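Local coordinates for methyltransferase 1 (PDB 2I2X), which catalyses the transfer of the methyl group of methanol to the cob(I)amide carried by the corrinoid protein MtaC, a zinc-dependent step of methanogenesis from methanol, at residues N13-V21 and A343-R353; D217-M227 and A243-S254. All coordinates share one frame; numbering follows the deposited sequence.

Contact 1 of 2, residues N13-V21 and A343-R353; sequences NADEMTFGV and ALETKNDKVLR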
ATOM      1  N   ASN A  13      12.204  25.575  23.512  1.00 11.77           N
ATOM      2  CA  ASN A  13      11.449  24.522  24.211  1.00 11.40           C
ATOM      3  C   ASN A  13      10.713  23.654  23.180  1.00 11.07           C
ATOM      4  O   ASN A  13      10.596  24.055  22.011  1.00 11.14           O
ATOM      5  CB  ASN A  13      10.462  25.149  25.214  1.00 11.55           C
ATOM      6  CG  ASN A  13       9.430  26.066  24.531  1.00 13.27           C
ATOM      7  OD1 ASN A  13       8.634  25.612  23.707  1.00 17.54           O
ATOM      8  ND2 ASN A  13       9.433  27.347  24.883  1.00 12.28           N
ATOM      9  N   ALA A  14      10.185  22.502  23.609  1.00 10.29           N
ATOM     10  CA  ALA A  14       9.535  21.525  22.702  1.00  9.96           C
ATOM     11  C   ALA A  14       8.329  22.080  21.964  1.00 10.10           C
ATOM     12  O   ALA A  14       8.063  21.709  20.829  1.00  9.98           O
ATOM     13  CB  ALA A  14       9.147  20.230  23.456  1.00  8.49           C
ATOM     14  N   ASP A  15       7.609  22.985  22.612  1.00 11.06           N
ATOM     15  CA  ASP A  15       6.369  23.513  22.062  1.00 11.31           C
ATOM     16  C   ASP A  15       6.555  24.396  20.838  1.00 11.19           C
ATOM     17  O   ASP A  15       5.570  24.718  20.160  1.00 11.38           O
ATOM     18  CB  ASP A  15       5.545  24.247  23.124  1.00 11.76           C
ATOM     19  CG  ASP A  15       4.176  24.636  22.605  1.00 11.29           C
ATOM     20  OD1 ASP A  15       3.324  23.743  22.467  1.00 12.94           O
ATOM     21  OD2 ASP A  15       3.959  25.830  22.303  1.00 11.34           O
ATOM     22  N   GLU A  16       7.797  24.768  20.548  1.00 10.58           N
ATOM     23  CA  GLU A  16       8.119  25.578  19.369  1.00 10.85           C
ATOM     24  C   GLU A  16       8.230  24.699  18.121  1.00 10.45           C
ATOM     25  O   GLU A  16       8.202  25.204  16.970  1.00 10.82           O
ATOM     26  CB  GLU A  16       9.472  26.305  19.556  1.00 11.74           C
ATOM     27  CG  GLU A  16       9.410  27.699  20.165  1.00 13.15           C
ATOM     28  CD  GLU A  16      10.795  28.332  20.475  1.00 18.44           C
ATOM     29  OE1 GLU A  16      11.875  27.745  20.164  1.00 16.80           O
ATOM     30  OE2 GLU A  16      10.786  29.458  21.054  1.00 20.63           O
ATOM     31  N   MET A  17       8.420  23.400  18.344  1.00  9.18           N
ATOM     32  CA  MET A  17       8.534  22.449  17.248  1.00  8.40           C
ATOM     33  C   MET A  17       7.167  22.107  16.605  1.00  8.28           C
ATOM     34  O   MET A  17       6.131  21.955  17.286  1.00  7.19           O
ATOM     35  CB  MET A  17       9.232  21.188  17.724  1.00  8.10           C
ATOM     36  CG  MET A  17      10.674  21.433  18.234  1.00  9.57           C
ATOM     37  SD  MET A  17      11.414  19.920  18.870  1.00  8.96           S
ATOM     38  CE  MET A  17      11.909  19.240  17.311  1.00  7.55           C
ATOM     39  N   THR A  18       7.189  22.001  15.286  1.00  7.41           N
ATOM     40  CA  THR A  18       6.016  21.657  14.548  1.00  6.78           C
ATOM     41  C   THR A  18       6.432  20.965  13.250  1.00  6.26           C
ATOM     42  O   THR A  18       7.635  20.913  12.912  1.00  4.73           O
ATOM     43  CB  THR A  18       5.102  22.899  14.307  1.00  7.19           C
ATOM     44  OG1 THR A  18       3.765  22.457  14.090  1.00  8.11           O
ATOM     45  CG2 THR A  18       5.550  23.736  13.104  1.00  6.02           C
ATOM     46  N   PHE A  19       5.438  20.433  12.526  1.00  5.29           N
ATOM     47  CA  PHE A  19       5.722  19.799  11.247  1.00  4.68           C
ATOM     48  C   PHE A  19       5.767  20.812  10.076  1.00  5.12           C
ATOM     49  O   PHE A  19       5.156  21.886  10.159  1.00  5.54           O
ATOM     50  CB  PHE A  19       4.766  18.642  11.003  1.00  4.10           C
ATOM     51  CG  PHE A  19       3.285  18.992  11.166  1.00  3.18           C
ATOM     52  CD1 PHE A  19       2.516  18.344  12.122  1.00  2.00           C
ATOM     53  CD2 PHE A  19       2.667  19.902  10.317  1.00  2.00           C
ATOM     54  CE1 PHE A  19       1.133  18.626  12.255  1.00  4.76           C
ATOM     55  CE2 PHE A  19       1.322  20.193  10.442  1.00  3.83           C
ATOM     56  CZ  PHE A  19       0.530  19.552  11.415  1.00  2.00           C
ATOM     57  N   GLY A  20       6.527  20.498   9.029  1.00  5.17           N
ATOM     58  CA  GLY A  20       6.643  21.359   7.851  1.00  6.58           C
ATOM     59  C   GLY A  20       7.385  22.673   8.044  1.00  7.90           C
ATOM     60  O   GLY A  20       7.593  23.467   7.086  1.00  7.23           O
ATOM     61  N   VAL A  21       7.763  22.942   9.287  1.00  9.18           N
ATOM     62  CA  VAL A  21       8.670  24.055   9.493  1.00 10.63           C
ATOM     63  C   VAL A  21       9.910  23.715  10.296  1.00 11.08           C
ATOM     64  O   VAL A  21       9.884  23.020  11.312  1.00 11.09           O
ATOM     65  CB  VAL A  21       7.952  25.443   9.912  1.00 11.02           C
ATOM     66  CG1 VAL A  21       6.468  25.303  10.104  1.00  8.53           C
ATOM     67  CG2 VAL A  21       8.642  26.142  11.073  1.00  8.42           C
ATOM     68  N   ALA A 343      -3.549  22.186   8.153  1.00  5.67           N
ATOM     69  CA  ALA A 343      -3.352  22.535   9.559  1.00  5.57           C
ATOM     70  C   ALA A 343      -2.472  23.772   9.660  1.00  5.39           C
ATOM     71  O   ALA A 343      -2.788  24.731  10.388  1.00  6.27           O
ATOM     72  CB  ALA A 343      -2.730  21.367  10.317  1.00  4.70           C
ATOM     73  N   LEU A 344      -1.387  23.776   8.909  1.00  4.79           N
ATOM     74  CA  LEU A 344      -0.496  24.912   8.929  1.00  5.29           C
ATOM     75  C   LEU A 344      -1.219  26.168   8.432  1.00  5.73           C
ATOM     76  O   LEU A 344      -1.188  27.221   9.069  1.00  5.83           O
ATOM     77  CB  LEU A 344       0.761  24.631   8.101  1.00  4.38           C
ATOM     78  CG  LEU A 344       1.793  23.690   8.724  1.00  5.30           C
ATOM     79  CD1 LEU A 344       2.634  23.058   7.599  1.00  6.46           C
ATOM     80  CD2 LEU A 344       2.728  24.411   9.794  1.00  3.61           C
ATOM     81  N   GLU A 345      -1.899  26.042   7.303  1.00  5.96           N
ATOM     82  CA  GLU A 345      -2.519  27.183   6.677  1.00  6.62           C
ATOM     83  C   GLU A 345      -3.589  27.819   7.585  1.00  6.66           C
ATOM     84  O   GLU A 345      -3.834  29.025   7.538  1.00  6.66           O
ATOM     85  CB  GLU A 345      -3.077  26.760   5.310  1.00  6.68           C
ATOM     86  CG  GLU A 345      -1.959  26.369   4.344  1.00  7.97           C
ATOM     87  CD  GLU A 345      -0.919  27.489   4.147  1.00 10.21           C
ATOM     88  OE1 GLU A 345      -1.286  28.692   4.078  1.00 10.64           O
ATOM     89  OE2 GLU A 345       0.266  27.164   4.021  1.00 11.67           O
ATOM     90  N   THR A 346      -4.194  27.006   8.430  1.00  6.28           N
ATOM     91  CA  THR A 346      -5.274  27.481   9.253  1.00  6.72           C
ATOM     92  C   THR A 346      -4.824  27.624  10.694  1.00  7.42           C
ATOM     93  O   THR A 346      -5.656  27.838  11.569  1.00  6.57           O
ATOM     94  CB  THR A 346      -6.511  26.537   9.176  1.00  7.24           C
ATOM     95  OG1 THR A 346      -6.161  25.209   9.647  1.00  6.61           O
ATOM     96  CG2 THR A 346      -7.048  26.498   7.744  1.00  5.05           C
ATOM     97  N   LYS A 347      -3.507  27.534  10.936  1.00  8.41           N
ATOM     98  CA  LYS A 347      -2.954  27.742  12.282  1.00  9.36           C
ATOM     99  C   LYS A 347      -3.463  26.659  13.243  1.00  9.08           C
ATOM    100  O   LYS A 347      -3.752  26.943  14.405  1.00  9.05           O
ATOM    101  CB  LYS A 347      -3.321  29.133  12.854  1.00  9.46           C
ATOM    102  CG  LYS A 347      -2.392  30.301  12.470  1.00 13.96           C
ATOM    103  CD  LYS A 347      -2.471  30.689  11.020  1.00 20.92           C
ATOM    104  CE  LYS A 347      -1.195  31.438  10.542  1.00 29.28           C
ATOM    105  NZ  LYS A 347      -0.916  32.802  11.179  1.00 32.22           N
ATOM    106  N   ASN A 348      -3.617  25.436  12.754  1.00  8.28           N
ATOM    107  CA  ASN A 348      -4.088  24.385  13.623  1.00  8.64           C
ATOM    108  C   ASN A 348      -3.057  23.311  13.708  1.00  8.32           C
ATOM    109  O   ASN A 348      -3.336  22.236  14.227  1.00  8.18           O
ATOM    110  CB  ASN A 348      -5.431  23.798  13.152  1.00  8.71           C
ATOM    111  CG  ASN A 348      -6.601  24.726  13.413  1.00  9.61           C
ATOM    112  OD1 ASN A 348      -7.207  25.253  12.477  1.00 12.71           O
ATOM    113  ND2 ASN A 348      -6.944  24.912  14.685  1.00  6.01           N
ATOM    114  N   ASP A 349      -1.855  23.596  13.207  1.00  8.19           N
ATOM    115  CA  ASP A 349      -0.783  22.597  13.244  1.00  8.49           C
ATOM    116  C   ASP A 349      -0.428  22.066  14.651  1.00  8.71           C
ATOM    117  O   ASP A 349      -0.198  20.857  14.825  1.00  8.82           O
ATOM    118  CB  ASP A 349       0.449  23.066  12.502  1.00  8.32           C
ATOM    119  CG  ASP A 349       1.011  24.357  13.058  1.00 10.33           C
ATOM    120  OD1 ASP A 349       0.364  25.436  12.928  1.00 10.98           O
ATOM    121  OD2 ASP A 349       2.127  24.280  13.616  1.00 10.16           O
ATOM    122  N   LYS A 350      -0.416  22.929  15.660  1.00  8.59           N
ATOM    123  CA  LYS A 350       0.037  22.462  16.967  1.00  8.79           C
ATOM    124  C   LYS A 350      -0.876  21.442  17.615  1.00  8.11           C
ATOM    125  O   LYS A 350      -0.379  20.497  18.230  1.00  8.36           O
ATOM    126  CB  LYS A 350       0.369  23.613  17.902  1.00  9.28           C
ATOM    127  CG  LYS A 350       1.718  24.263  17.546  1.00 12.74           C
ATOM    128  CD  LYS A 350       2.046  25.356  18.528  1.00 16.78           C
ATOM    129  CE  LYS A 350       3.388  25.967  18.231  1.00 19.87           C
ATOM    130  NZ  LYS A 350       3.660  26.935  19.350  1.00 23.83           N
ATOM    131  N   VAL A 351      -2.193  21.599  17.448  1.00  7.39           N
ATOM    132  CA  VAL A 351      -3.143  20.654  18.021  1.00  7.31           C
ATOM    133  C   VAL A 351      -3.052  19.324  17.271  1.00  7.43           C
ATOM    134  O   VAL A 351      -3.167  18.255  17.864  1.00  7.08           O
ATOM    135  CB  VAL A 351      -4.620  21.190  18.018  1.00  7.89           C
ATOM    136  CG1 VAL A 351      -5.087  21.453  16.620  1.00  8.97           C
ATOM    137  CG2 VAL A 351      -5.597  20.181  18.668  1.00  5.66           C
ATOM    138  N   LEU A 352      -2.840  19.396  15.962  1.00  7.40           N
ATOM    139  CA  LEU A 352      -2.757  18.189  15.159  1.00  7.18           C
ATOM    140  C   LEU A 352      -1.472  17.474  15.513  1.00  6.45           C
ATOM    141  O   LEU A 352      -1.486  16.261  15.767  1.00  6.67           O
ATOM    142  CB  LEU A 352      -2.879  18.489  13.651  1.00  7.51           C
ATOM    143  CG  LEU A 352      -2.765  17.269  12.719  1.00  7.26           C
ATOM    144  CD1 LEU A 352      -3.828  16.222  13.062  1.00  8.16           C
ATOM    145  CD2 LEU A 352      -2.811  17.671  11.259  1.00  3.34           C
ATOM    146  N   ARG A 353      -0.369  18.223  15.563  1.00  6.29           N
ATOM    147  CA  ARG A 353       0.869  17.717  16.165  1.00  5.01           C
ATOM    148  C   ARG A 353       0.618  16.986  17.506  1.00  5.11           C
ATOM    149  O   ARG A 353       0.961  15.816  17.648  1.00  4.83           O
ATOM    150  CB  ARG A 353       1.888  18.836  16.270  1.00  6.39           C
ATOM    151  CG  ARG A 353       3.138  18.593  17.185  1.00  5.67           C
ATOM    152  CD  ARG A 353       2.862  19.328  18.480  1.00 10.50           C
ATOM    153  NE  ARG A 353       3.677  20.502  18.615  1.00 10.55           N
ATOM    154  CZ  ARG A 353       3.456  21.515  19.442  1.00 10.19           C
ATOM    155  NH1 ARG A 353       2.390  21.554  20.228  1.00  4.48           N
ATOM    156  NH2 ARG A 353       4.366  22.498  19.470  1.00 11.45           N
TER

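Contact 2 of 2, residues D217-M227 and A243-S254; sequences DTDCAQANTAM and AVIARAISAPRS. With ZN (zinc ion), chain Q.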
ATOM      1  N   ASP A 217      22.209  11.302   7.282  1.00  7.80           N
ATOM      2  CA  ASP A 217      22.432   9.847   7.436  1.00  8.03           C
ATOM      3  C   ASP A 217      21.291   9.276   8.296  1.00  7.42           C
ATOM      4  O   ASP A 217      20.282   9.943   8.509  1.00  7.92           O
ATOM      5  CB  ASP A 217      23.764   9.668   8.190  1.00  8.41           C
ATOM      6  CG  ASP A 217      24.469   8.359   7.885  1.00  9.52           C
ATOM      7  OD1 ASP A 217      23.903   7.271   8.101  1.00 10.73           O
ATOM      8  OD2 ASP A 217      25.641   8.423   7.469  1.00 13.06           O
ATOM      9  N   THR A 218      21.461   8.067   8.817  1.00  6.98           N
ATOM     10  CA  THR A 218      20.436   7.382   9.632  1.00  6.86           C
ATOM     11  C   THR A 218      21.129   6.277  10.314  1.00  6.13           C
ATOM     12  O   THR A 218      21.870   5.515   9.664  1.00  3.96           O
ATOM     13  CB  THR A 218      19.537   6.437   8.796  1.00  6.83           C
ATOM     14  OG1 THR A 218      19.027   7.094   7.671  1.00 11.90           O
ATOM     15  CG2 THR A 218      18.420   5.901   9.579  1.00  5.54           C
ATOM     16  N   ASP A 219      20.772   6.076  11.570  1.00  6.82           N
ATOM     17  CA  ASP A 219      21.259   4.902  12.239  1.00  8.17           C
ATOM     18  C   ASP A 219      20.569   3.589  11.902  1.00  9.44           C
ATOM     19  O   ASP A 219      20.486   2.704  12.777  1.00 10.34           O
ATOM     20  CB  ASP A 219      21.270   5.072  13.726  1.00  7.73           C
ATOM     21  CG  ASP A 219      22.338   4.237  14.363  1.00  9.60           C
ATOM     22  OD1 ASP A 219      23.459   4.173  13.785  1.00  8.62           O
ATOM     23  OD2 ASP A 219      22.053   3.634  15.421  1.00 11.76           O
ATOM     24  N   CYS A 220      20.096   3.453  10.662  1.00 10.07           N
ATOM     25  CA  CYS A 220      19.364   2.266  10.224  1.00 10.88           C
ATOM     26  C   CYS A 220      20.062   0.955  10.559  1.00 11.09           C
ATOM     27  O   CYS A 220      19.443   0.012  11.044  1.00 11.06           O
ATOM     28  CB  CYS A 220      19.156   2.292   8.726  1.00 10.52           C
ATOM     29  SG  CYS A 220      17.654   1.326   8.247  1.00 14.46           S
ATOM     30  N   ALA A 221      21.371   0.925  10.310  1.00 11.43           N
ATOM     31  CA  ALA A 221      22.173  -0.278  10.456  1.00 10.58           C
ATOM     32  C   ALA A 221      22.275  -0.743  11.907  1.00 10.16           C
ATOM     33  O   ALA A 221      22.673  -1.878  12.153  1.00 11.13           O
ATOM     34  CB  ALA A 221      23.553  -0.084   9.828  1.00  9.39           C
ATOM     35  N   GLN A 222      21.887   0.105  12.853  1.00  9.33           N
ATOM     36  CA  GLN A 222      21.988  -0.231  14.284  1.00  8.92           C
ATOM     37  C   GLN A 222      20.644  -0.034  14.962  1.00  8.52           C
ATOM     38  O   GLN A 222      19.958  -1.009  15.201  1.00  9.22           O
ATOM     39  CB  GLN A 222      23.107   0.574  15.006  1.00  8.71           C
ATOM     40  CG  GLN A 222      24.548   0.333  14.463  1.00  8.87           C
ATOM     41  CD  GLN A 222      25.538   1.433  14.885  1.00  9.65           C
ATOM     42  OE1 GLN A 222      25.204   2.615  14.895  1.00  7.86           O
ATOM     43  NE2 GLN A 222      26.751   1.034  15.233  1.00  8.06           N
ATOM     44  N   ALA A 223      20.255   1.204  15.263  1.00  7.46           N
ATOM     45  CA  ALA A 223      18.930   1.436  15.835  1.00  7.81           C
ATOM     46  C   ALA A 223      17.705   0.739  15.106  1.00  7.67           C
ATOM     47  O   ALA A 223      16.884   0.106  15.801  1.00  6.90           O
ATOM     48  CB  ALA A 223      18.681   2.926  16.073  1.00  7.49           C
ATOM     49  N   ASN A 224      17.597   0.793  13.766  1.00  6.76           N
ATOM     50  CA  ASN A 224      16.449   0.107  13.146  1.00  8.29           C
ATOM     51  C   ASN A 224      16.538  -1.412  13.278  1.00  8.46           C
ATOM     52  O   ASN A 224      15.508  -2.068  13.490  1.00  8.09           O
ATOM     53  CB  ASN A 224      16.073   0.574  11.704  1.00  7.99           C
ATOM     54  CG  ASN A 224      15.578   2.061  11.650  1.00  9.88           C
ATOM     55  OD1 ASN A 224      15.064   2.630  12.661  1.00  8.01           O
ATOM     56  ND2 ASN A 224      15.754   2.700  10.462  1.00  7.91           N
ATOM     57  N   THR A 225      17.757  -1.964  13.185  1.00  8.86           N
ATOM     58  CA  THR A 225      17.963  -3.391  13.413  1.00  9.07           C
ATOM     59  C   THR A 225      17.453  -3.773  14.809  1.00  9.69           C
ATOM     60  O   THR A 225      16.724  -4.766  14.973  1.00  9.44           O
ATOM     61  CB  THR A 225      19.431  -3.876  13.208  1.00  9.56           C
ATOM     62  OG1 THR A 225      19.883  -3.612  11.865  1.00  7.83           O
ATOM     63  CG2 THR A 225      19.528  -5.413  13.460  1.00  8.49           C
ATOM     64  N   ALA A 226      17.784  -2.965  15.802  1.00  9.90           N
ATOM     65  CA  ALA A 226      17.280  -3.250  17.136  1.00 10.91           C
ATOM     66  C   ALA A 226      15.742  -3.230  17.150  1.00 11.61           C
ATOM     67  O   ALA A 226      15.112  -4.086  17.767  1.00 12.67           O
ATOM     68  CB  ALA A 226      17.860  -2.285  18.141  1.00 10.44           C
ATOM     69  N   MET A 227      15.134  -2.272  16.456  1.00 12.28           N
ATOM     70  CA  MET A 227      13.681  -2.138  16.439  1.00 12.81           C
ATOM     71  C   MET A 227      13.012  -3.300  15.712  1.00 13.45           C
ATOM     72  O   MET A 227      11.961  -3.781  16.130  1.00 13.45           O
ATOM     73  CB  MET A 227      13.276  -0.812  15.777  1.00 13.37           C
ATOM     74  CG  MET A 227      11.759  -0.636  15.605  1.00 12.36           C
ATOM     75  SD  MET A 227      11.286   0.998  15.013  1.00 13.71           S
ATOM     76  CE  MET A 227      11.509   0.770  13.260  1.00 10.98           C
ATOM     77  N   ALA A 243      15.415  -1.659  22.902  1.00  5.89           N
ATOM     78  CA  ALA A 243      15.310  -1.021  21.601  1.00  6.36           C
ATOM     79  C   ALA A 243      15.300   0.523  21.716  1.00  6.50           C
ATOM     80  O   ALA A 243      15.977   1.225  20.965  1.00  6.18           O
ATOM     81  CB  ALA A 243      14.050  -1.524  20.876  1.00  7.18           C
ATOM     82  N   VAL A 244      14.523   1.044  22.652  1.00  6.39           N
ATOM     83  CA  VAL A 244      14.447   2.480  22.816  1.00  7.31           C
ATOM     84  C   VAL A 244      15.794   3.065  23.287  1.00  8.29           C
ATOM     85  O   VAL A 244      16.183   4.155  22.847  1.00  7.97           O
ATOM     86  CB  VAL A 244      13.245   2.916  23.722  1.00  7.16           C
ATOM     87  CG1 VAL A 244      13.399   2.435  25.167  1.00  7.67           C
ATOM     88  CG2 VAL A 244      13.068   4.393  23.679  1.00  6.50           C
ATOM     89  N   ILE A 245      16.519   2.333  24.150  1.00  8.94           N
ATOM     90  CA  ILE A 245      17.848   2.777  24.558  1.00  8.66           C
ATOM     91  C   ILE A 245      18.742   2.895  23.327  1.00  8.81           C
ATOM     92  O   ILE A 245      19.356   3.951  23.099  1.00  9.64           O
ATOM     93  CB  ILE A 245      18.458   1.867  25.612  1.00  9.15           C
ATOM     94  CG1 ILE A 245      17.656   1.960  26.915  1.00  9.31           C
ATOM     95  CG2 ILE A 245      19.913   2.270  25.901  1.00  9.27           C
ATOM     96  CD1 ILE A 245      18.017   0.896  27.904  1.00  9.43           C
ATOM     97  N   ALA A 246      18.794   1.838  22.514  1.00  8.33           N
ATOM     98  CA  ALA A 246      19.543   1.896  21.250  1.00  7.89           C
ATOM     99  C   ALA A 246      19.148   3.136  20.451  1.00  7.60           C
ATOM    100  O   ALA A 246      20.019   3.808  19.913  1.00  8.10           O
ATOM    101  CB  ALA A 246      19.375   0.620  20.415  1.00  7.32           C
ATOM    102  N   ARG A 247      17.856   3.470  20.434  1.00  6.78           N
ATOM    103  CA  ARG A 247      17.393   4.671  19.734  1.00  6.88           C
ATOM    104  C   ARG A 247      17.932   5.974  20.297  1.00  7.20           C
ATOM    105  O   ARG A 247      18.332   6.871  19.541  1.00  8.11           O
ATOM    106  CB  ARG A 247      15.870   4.753  19.700  1.00  6.28           C
ATOM    107  CG  ARG A 247      15.365   5.926  18.886  1.00  6.27           C
ATOM    108  CD  ARG A 247      15.562   5.711  17.395  1.00  7.13           C
ATOM    109  NE  ARG A 247      14.767   4.573  16.909  1.00 11.00           N
ATOM    110  CZ  ARG A 247      14.902   4.012  15.707  1.00  9.75           C
ATOM    111  NH1 ARG A 247      15.792   4.500  14.842  1.00  8.17           N
ATOM    112  NH2 ARG A 247      14.145   2.961  15.378  1.00  7.37           N
ATOM    113  N   ALA A 248      17.913   6.086  21.613  1.00  7.19           N
ATOM    114  CA  ALA A 248      18.411   7.265  22.283  1.00  8.41           C
ATOM    115  C   ALA A 248      19.887   7.531  21.951  1.00  9.08           C
ATOM    116  O   ALA A 248      20.263   8.653  21.650  1.00  9.96           O
ATOM    117  CB  ALA A 248      18.197   7.131  23.785  1.00  8.37           C
ATOM    118  N   ILE A 249      20.708   6.484  21.971  1.00  9.57           N
ATOM    119  CA  ILE A 249      22.150   6.573  21.635  1.00  9.01           C
ATOM    120  C   ILE A 249      22.392   6.947  20.168  1.00  8.73           C
ATOM    121  O   ILE A 249      23.444   7.540  19.830  1.00  7.88           O
ATOM    122  CB  ILE A 249      22.868   5.216  21.970  1.00  9.11           C
ATOM    123  CG1 ILE A 249      22.501   4.796  23.409  1.00 11.07           C
ATOM    124  CG2 ILE A 249      24.374   5.295  21.720  1.00  6.78           C
ATOM    125  CD1 ILE A 249      23.298   3.609  24.024  1.00 12.29           C
ATOM    126  N   SER A 250      21.425   6.607  19.297  1.00  7.72           N
ATOM    127  CA  SER A 250      21.608   6.820  17.855  1.00  6.94           C
ATOM    128  C   SER A 250      21.511   8.291  17.577  1.00  6.90           C
ATOM    129  O   SER A 250      22.115   8.792  16.625  1.00  7.32           O
ATOM    130  CB  SER A 250      20.566   6.070  17.027  1.00  7.22           C
ATOM    131  OG  SER A 250      19.265   6.636  17.190  1.00  7.25           O
ATOM    132  N   ALA A 251      20.757   8.990  18.423  1.00  6.45           N
ATOM    133  CA  ALA A 251      20.557  10.434  18.248  1.00  6.59           C
ATOM    134  C   ALA A 251      21.883  11.235  18.136  1.00  6.92           C
ATOM    135  O   ALA A 251      22.085  11.926  17.138  1.00  7.71           O
ATOM    136  CB  ALA A 251      19.644  10.996  19.339  1.00  5.24           C
ATOM    137  N   PRO A 252      22.780  11.158  19.150  1.00  7.09           N
ATOM    138  CA  PRO A 252      24.087  11.868  18.964  1.00  7.36           C
ATOM    139  C   PRO A 252      25.002  11.265  17.899  1.00  7.33           C
ATOM    140  O   PRO A 252      25.804  11.983  17.306  1.00  7.26           O
ATOM    141  CB  PRO A 252      24.745  11.821  20.351  1.00  7.04           C
ATOM    142  CG  PRO A 252      24.056  10.693  21.067  1.00  8.48           C
ATOM    143  CD  PRO A 252      22.664  10.518  20.475  1.00  6.08           C
ATOM    144  N   ARG A 253      24.894   9.967  17.639  1.00  7.98           N
ATOM    145  CA  ARG A 253      25.592   9.418  16.482  1.00  8.43           C
ATOM    146  C   ARG A 253      25.140  10.115  15.180  1.00  8.66           C
ATOM    147  O   ARG A 253      25.979  10.614  14.419  1.00  7.88           O
ATOM    148  CB  ARG A 253      25.418   7.901  16.381  1.00  8.85           C
ATOM    149  CG  ARG A 253      25.950   7.272  15.040  1.00 10.35           C
ATOM    150  CD  ARG A 253      24.867   7.298  13.929  1.00  9.63           C
ATOM    151  NE  ARG A 253      25.203   6.487  12.760  1.00  8.28           N
ATOM    152  CZ  ARG A 253      24.625   6.610  11.562  1.00  4.70           C
ATOM    153  NH1 ARG A 253      23.705   7.539  11.364  1.00  2.00           N
ATOM    154  NH2 ARG A 253      25.001   5.818  10.549  1.00  2.75           N
ATOM    155  N   SER A 254      23.823  10.178  14.946  1.00  8.26           N
ATOM    156  CA  SER A 254      23.317  10.734  13.693  1.00  8.22           C
ATOM    157  C   SER A 254      23.507  12.247  13.654  1.00  7.87           C
ATOM    158  O   SER A 254      23.695  12.822  12.588  1.00  7.72           O
ATOM    159  CB  SER A 254      21.859  10.339  13.454  1.00  8.53           C
ATOM    160  OG  SER A 254      21.751   8.924  13.247  1.00 10.07           O
TER
HETATM  161 ZN    ZN Q 501      17.253   2.511   6.406  1.00 20.92          ZN
HETATM  162  O   HOH W   1      22.242  11.811  10.106  1.00 15.47           O
HETATM  163  O   HOH W   2      15.778   1.330  18.258  1.00 10.85           O

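Contact 1 of 2, residues N13-V21 and A343-R353
Arg353 takes hold of Met17 side-on: NE and NH2 both donate to Met17 O, at 3.1 Å for NE and 2.9 Å for NH2, the oxygen 8° out of the guanidinium plane. Bends at chi2 (-101°) and chi3 (-108°) turn this edge to the loop. Asp15 OD1 is 3.3 Å from Arg353 NH1 and Asp15 OD2 3.2 Å from Lys350 NZ, both nitrogens above the carboxylate plane. The extended Lys350 chain reaches the acid, its CG over one face of the Arg353 guanidinium, near the rim. Thr18 OG1 donates to Asp349 OD2 at 2.5 Å, a length too short to be read closely. The Phe19 ring enters between the two helices: Ala343 CB meets the ring edge at CZ (3.9 Å), Leu352 CD2 is 3.8 Å from CZ, and Asp349 CB is 3.6 Å from CE2. Leu344 and Phe19 lie alongside each other pointing opposite ways, and Leu344 CD2 touches Val21 CG1. Asn348 N to Ala343 O and Lys347 N to Leu344 O, with positive phi at Lys347, define the Schellman motif ending helix 325-345; the N-terminal loop lies across its junction with helix 349-361, held by the Arg353 bonds and the Phe19 ring.

Contact 2 of 2, residues D217-M227 and A243-S254
Chi1 of 171° sets CG of Arg253 anti to the backbone N, and a bend at chi2 (-87°) turns its guanidinium across Asp217 and Asp219. Arg247 likewise starts anti but bends at chi2 and chi3, bringing NH1 and NH2 end-on to Asn224 OD1 (3.0 Å from NH1, 2.9 Å from NH2). The NH2 donor lies in the carbonyl plane and the NH1 donor above it, while Ala223 CB packs over a guanidinium face. Asn224 also donates through ND2 to Cys220 SG (3.2 Å) and to Cys269 O. Since Cys220 SG binds zinc at 2.2 Å, with Glu164 and Cys269 as further ligands, Arg247 is placed to steady a second-shell amide; its charge is met by Glu272, through NH1. At Arg253, NH2 donates to Asp217 OD1 (3.1 Å) from above a carboxylate nearly perpendicular to the guanidinium, whereas Asp219 OD1 lies over the guanidinium face, 3.1 Å from NE, an attraction of charges alone. With an alanine in place of Arg253, the buried carboxylates of Asp217 and Asp219 would probably lose their shared counter-charge. Asp219 OD2 accepts from Ala223 N in the first turn of its helix. Helices 220-227 and 243-254 run nearly antiparallel (161°); small residues such as Ala226 and Ala246, CB to CB 4.0 Å, fit their close approach, 8.6 Å between the axes. Following strand 213-216 of the TIM barrel, this pair is flanked by helix 169-176 against Ala226, helix 181-210 against Asp219 and Arg253, and helix 389-409 against Ile245 and Ile249.

In the fold
Contact 1 lies about 22 Å from the centre of the chain, partly buried and away from the metal and corrinoid sites; contact 2 is about 9 Å from that centre, fully buried, and contributes a zinc ligand. Their centres are 26 Å apart and their nearest atoms about 11 Å, so neither touches the other, and they share no helix or strand. Both pair arginines with acids, but differently: contact 1 fastens a loop partly through backbone carbonyls, beside the interface with the second copy of this protein, where Leu352 meets its counterpart, whereas contact 2 balances buried charges between a helix and the loop that leads into its partner. The 321 residues separating the segments of contact 1 include all of contact 2.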